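Local atomic coordinates of tryparedoxin (Leishmania major, PDB entry 3S9F), a protein that probably acts as a thioredoxin-like dithiol-disulfide reductase, passing reducing equivalents through a pair of cysteines to partners such as tryparedoxin peroxidase. Residues K49-C63 / Y124-A137. Residues are numbered along the deposited sequence; the frame is centred on the assembly and turned at random.
Sequences KTVFFYFSASWCPPC and YSVESIPTLIGLNA
P130, joined to I129 by a cis peptide bond, sets its ring against the redox pair: P130 CD lies 3.7 Å from C63 SG, while P62 packs across it at about a right angle. I129 packs against both cysteines. Its CG1, touching C60 SG, stands between the backbone N and the carbonyl carbon (chi1 51°), which carries CD1 to A57 CB and C63 SG and leaves CG2 to lean on F55. A cis-proline facing a CxxC helix start is the hallmark of the thioredoxin fold.

Beyond this loop, strands 50-56 and 131-136 run antiparallel; F55 N gives T131 O a 2.8 Å hydrogen bond. Helix 114-123 covers F53 and F55, and helix 94-101 touches Y54, so bulky side chains suit both buried faces. On one, V126 CG2 sits over the centre of the F55 ring, a CH-pi contact 3.8 Å from the centroid; farther along, F53 crosses Y124 nearly perpendicularly and touches L135 CD2. On the other, F52 CD2 comes within 3.4 Å of G134 CA, where glycine presents no side chain to the ring. Y54 CD2 meets L132 CD1 at a slant, 3.6 Å away, and the Y54 hydroxyl is satisfied by T67.

Apolar contacts thus pack I129 and P130 against two sulfurs that can form a disulfide, while backbone bonds at T131 and the 2.6 Å bond from T131 OG1 to S128 O fix the loop's position.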
# COMPACT_ATOMS: atom_id res chain seq x y z
N LYS A 49 2.95 -13.83 12.15
CA LYS A 49 1.72 -14.61 12.04
C LYS A 49 1.55 -15.23 10.63
O LYS A 49 2.25 -14.85 9.68
CB LYS A 49 0.50 -13.73 12.36
CG LYS A 49 0.49 -13.13 13.77
CD LYS A 49 -0.69 -12.19 14.00
CE LYS A 49 -0.89 -11.91 15.48
NZ LYS A 49 -2.03 -11.00 15.74
N THR A 50 0.61 -16.16 10.48
CA THR A 50 0.12 -16.49 9.15
C THR A 50 -0.99 -15.47 8.94
O THR A 50 -1.76 -15.22 9.86
CB THR A 50 -0.49 -17.91 9.09
OG1 THR A 50 0.54 -18.86 9.40
CG2 THR A 50 -1.01 -18.22 7.71
N VAL A 51 -1.04 -14.85 7.76
CA VAL A 51 -2.09 -13.87 7.48
C VAL A 51 -2.89 -14.38 6.29
O VAL A 51 -2.31 -14.87 5.33
CB VAL A 51 -1.50 -12.43 7.20
CG1 VAL A 51 -2.58 -11.50 6.63
CG2 VAL A 51 -0.91 -11.79 8.46
N PHE A 52 -4.21 -14.26 6.35
CA PHE A 52 -5.06 -14.68 5.25
C PHE A 52 -5.73 -13.48 4.64
O PHE A 52 -6.19 -12.60 5.37
CB PHE A 52 -6.17 -15.61 5.76
CG PHE A 52 -5.67 -16.93 6.21
CD1 PHE A 52 -5.29 -17.14 7.55
CD2 PHE A 52 -5.59 -17.99 5.32
CE1 PHE A 52 -4.82 -18.39 7.97
CE2 PHE A 52 -5.13 -19.24 5.74
CZ PHE A 52 -4.74 -19.43 7.07
N PHE A 53 -5.78 -13.42 3.32
CA PHE A 53 -6.72 -12.52 2.65
C PHE A 53 -7.99 -13.31 2.37
O PHE A 53 -7.94 -14.41 1.81
CB PHE A 53 -6.16 -12.00 1.33
CG PHE A 53 -5.04 -11.02 1.51
CD1 PHE A 53 -5.27 -9.79 2.13
CD2 PHE A 53 -3.76 -11.33 1.06
CE1 PHE A 53 -4.25 -8.88 2.28
CE2 PHE A 53 -2.72 -10.41 1.21
CZ PHE A 53 -2.96 -9.20 1.83
N TYR A 54 -9.15 -12.78 2.78
CA TYR A 54 -10.41 -13.48 2.56
C TYR A 54 -11.18 -12.69 1.52
O TYR A 54 -11.56 -11.54 1.77
CB TYR A 54 -11.22 -13.52 3.87
CG TYR A 54 -12.56 -14.21 3.77
CD1 TYR A 54 -13.68 -13.67 4.39
CD2 TYR A 54 -12.69 -15.43 3.07
CE1 TYR A 54 -14.96 -14.32 4.29
CE2 TYR A 54 -13.93 -16.07 2.96
CZ TYR A 54 -15.04 -15.52 3.60
OH TYR A 54 -16.25 -16.17 3.49
N PHE A 55 -11.37 -13.29 0.35
CA PHE A 55 -12.10 -12.65 -0.76
C PHE A 55 -13.53 -13.11 -0.69
O PHE A 55 -13.80 -14.31 -0.79
CB PHE A 55 -11.45 -13.06 -2.10
CG PHE A 55 -9.99 -12.64 -2.23
CD1 PHE A 55 -8.95 -13.42 -1.67
CD2 PHE A 55 -9.66 -11.45 -2.85
CE1 PHE A 55 -7.62 -13.01 -1.75
CE2 PHE A 55 -8.33 -11.02 -2.97
CZ PHE A 55 -7.29 -11.82 -2.41
N SER A 56 -14.47 -12.18 -0.48
CA SER A 56 -15.85 -12.56 -0.29
C SER A 56 -16.70 -11.33 -0.57
O SER A 56 -16.18 -10.24 -0.76
CB SER A 56 -16.05 -13.02 1.16
OG SER A 56 -17.33 -13.59 1.30
N ALA A 57 -18.02 -11.51 -0.58
CA ALA A 57 -18.95 -10.39 -0.80
C ALA A 57 -20.28 -10.71 -0.17
O ALA A 57 -20.70 -11.89 -0.11
CB ALA A 57 -19.13 -10.12 -2.29
N SER A 58 -20.96 -9.66 0.27
CA SER A 58 -22.26 -9.78 0.93
C SER A 58 -23.31 -10.43 0.02
O SER A 58 -24.26 -11.02 0.50
CB SER A 58 -22.75 -8.39 1.35
OG SER A 58 -23.11 -7.65 0.19
N TRP A 59 -23.09 -10.34 -1.30
CA TRP A 59 -24.07 -10.69 -2.34
C TRP A 59 -23.89 -12.11 -2.90
O TRP A 59 -24.67 -12.60 -3.74
CB TRP A 59 -24.02 -9.64 -3.46
CG TRP A 59 -22.65 -9.34 -4.06
CD1 TRP A 59 -21.93 -8.17 -3.92
CD2 TRP A 59 -21.87 -10.19 -4.90
NE1 TRP A 59 -20.76 -8.26 -4.62
CE2 TRP A 59 -20.69 -9.48 -5.23
CE3 TRP A 59 -22.03 -11.49 -5.40
CZ2 TRP A 59 -19.67 -10.03 -6.03
CZ3 TRP A 59 -21.04 -12.03 -6.20
CH2 TRP A 59 -19.87 -11.30 -6.51
N CYS A 60 -22.87 -12.79 -2.40
CA CYS A 60 -22.46 -14.08 -2.90
C CYS A 60 -23.08 -15.19 -2.04
O CYS A 60 -22.79 -15.28 -0.85
CB CYS A 60 -20.93 -14.11 -2.90
SG CYS A 60 -20.23 -15.75 -2.94
N PRO A 61 -23.94 -16.04 -2.64
CA PRO A 61 -24.57 -17.10 -1.84
C PRO A 61 -23.62 -18.14 -1.20
O PRO A 61 -23.80 -18.46 -0.02
CB PRO A 61 -25.57 -17.74 -2.82
CG PRO A 61 -25.91 -16.62 -3.77
CD PRO A 61 -24.58 -15.91 -3.97
N PRO A 62 -22.62 -18.66 -1.95
CA PRO A 62 -21.73 -19.56 -1.22
C PRO A 62 -20.88 -18.88 -0.15
O PRO A 62 -20.51 -19.54 0.83
CB PRO A 62 -20.84 -20.14 -2.33
CG PRO A 62 -20.91 -19.19 -3.42
CD PRO A 62 -22.32 -18.66 -3.39
N CYS A 63 -20.58 -17.58 -0.31
CA CYS A 63 -19.92 -16.82 0.76
C CYS A 63 -20.75 -16.77 2.03
O CYS A 63 -20.21 -16.91 3.13
CB CYS A 63 -19.60 -15.39 0.35
SG CYS A 63 -18.47 -15.23 -1.02
N TYR A 124 -3.39 -13.27 -6.99
CA TYR A 124 -3.64 -14.62 -6.50
C TYR A 124 -4.62 -15.39 -7.36
O TYR A 124 -5.14 -16.42 -6.94
CB TYR A 124 -4.10 -14.59 -5.03
CG TYR A 124 -3.01 -14.09 -4.10
CD1 TYR A 124 -3.13 -12.86 -3.42
CD2 TYR A 124 -1.85 -14.84 -3.88
CE1 TYR A 124 -2.13 -12.40 -2.57
CE2 TYR A 124 -0.85 -14.40 -3.02
CZ TYR A 124 -1.00 -13.18 -2.37
OH TYR A 124 0.03 -12.76 -1.54
N SER A 125 -4.89 -14.87 -8.56
CA SER A 125 -5.78 -15.53 -9.54
C SER A 125 -7.09 -15.94 -8.87
O SER A 125 -7.53 -17.09 -9.00
CB SER A 125 -5.10 -16.76 -10.14
OG SER A 125 -3.90 -16.42 -10.81
N VAL A 126 -7.70 -15.01 -8.14
CA VAL A 126 -8.96 -15.28 -7.45
C VAL A 126 -10.08 -15.14 -8.47
O VAL A 126 -10.53 -14.03 -8.80
CB VAL A 126 -9.19 -14.34 -6.25
CG1 VAL A 126 -10.49 -14.75 -5.52
CG2 VAL A 126 -8.00 -14.42 -5.31
N GLU A 127 -10.56 -16.28 -8.96
CA GLU A 127 -11.54 -16.27 -10.04
C GLU A 127 -12.96 -16.45 -9.54
O GLU A 127 -13.92 -16.22 -10.28
CB GLU A 127 -11.20 -17.34 -11.07
CG GLU A 127 -10.02 -16.96 -11.94
CD GLU A 127 -9.27 -18.17 -12.39
OE1 GLU A 127 -9.78 -19.30 -12.19
OE2 GLU A 127 -8.17 -18.00 -12.96
N SER A 128 -13.08 -16.86 -8.28
CA SER A 128 -14.37 -17.05 -7.65
C SER A 128 -14.24 -16.80 -6.15
O SER A 128 -13.14 -16.83 -5.57
CB SER A 128 -14.91 -18.47 -7.87
OG SER A 128 -13.96 -19.43 -7.46
N ILE A 129 -15.38 -16.58 -5.53
CA ILE A 129 -15.41 -16.36 -4.09
C ILE A 129 -16.44 -17.35 -3.49
O ILE A 129 -17.30 -17.83 -4.22
CB ILE A 129 -15.72 -14.88 -3.74
CG1 ILE A 129 -16.98 -14.37 -4.47
CG2 ILE A 129 -14.50 -13.99 -4.04
CD1 ILE A 129 -17.45 -13.01 -3.92
N PRO A 130 -16.32 -17.68 -2.19
CA PRO A 130 -15.29 -17.28 -1.22
C PRO A 130 -13.95 -17.95 -1.50
O PRO A 130 -13.91 -19.12 -1.92
CB PRO A 130 -15.85 -17.79 0.11
CG PRO A 130 -16.70 -18.98 -0.25
CD PRO A 130 -17.27 -18.66 -1.64
N THR A 131 -12.87 -17.19 -1.34
CA THR A 131 -11.51 -17.73 -1.48
C THR A 131 -10.68 -17.23 -0.32
O THR A 131 -10.79 -16.06 0.08
CB THR A 131 -10.86 -17.32 -2.84
OG1 THR A 131 -11.54 -18.00 -3.92
CG2 THR A 131 -9.38 -17.73 -2.88
N LEU A 132 -9.86 -18.12 0.24
CA LEU A 132 -8.99 -17.77 1.34
C LEU A 132 -7.53 -18.11 0.95
O LEU A 132 -7.23 -19.25 0.60
CB LEU A 132 -9.48 -18.53 2.58
CG LEU A 132 -9.20 -18.20 4.04
CD1 LEU A 132 -9.60 -16.77 4.41
CD2 LEU A 132 -9.97 -19.24 4.90
N ILE A 133 -6.68 -17.09 0.98
CA ILE A 133 -5.28 -17.18 0.57
C ILE A 133 -4.47 -16.90 1.82
O ILE A 133 -4.57 -15.82 2.41
CB ILE A 133 -4.91 -16.13 -0.51
CG1 ILE A 133 -5.79 -16.21 -1.78
CG2 ILE A 133 -3.39 -16.28 -0.92
CD1 ILE A 133 -5.62 -17.47 -2.58
N GLY A 134 -3.66 -17.87 2.22
CA GLY A 134 -2.81 -17.77 3.42
C GLY A 134 -1.36 -17.52 3.05
O GLY A 134 -0.82 -18.11 2.09
N LEU A 135 -0.72 -16.64 3.80
CA LEU A 135 0.66 -16.32 3.58
C LEU A 135 1.43 -16.06 4.87
O LEU A 135 0.85 -15.72 5.88
CB LEU A 135 0.80 -15.12 2.65
CG LEU A 135 0.07 -13.85 3.03
CD1 LEU A 135 0.81 -12.63 2.63
CD2 LEU A 135 -1.31 -13.86 2.43
N ASN A 136 2.74 -16.23 4.80
CA ASN A 136 3.62 -15.90 5.91
C ASN A 136 3.73 -14.37 5.97
O ASN A 136 4.11 -13.74 4.99
CB ASN A 136 5.00 -16.55 5.67
CG ASN A 136 5.99 -16.27 6.79
OD1 ASN A 136 6.38 -15.13 7.02
ND2 ASN A 136 6.40 -17.32 7.49
N ALA A 137 3.39 -13.77 7.12
CA ALA A 137 3.39 -12.31 7.23
C ALA A 137 4.77 -11.71 7.04
O ALA A 137 4.92 -10.64 6.45
CB ALA A 137 2.79 -11.86 8.54
O HOH W 1 5.16 -14.64 9.70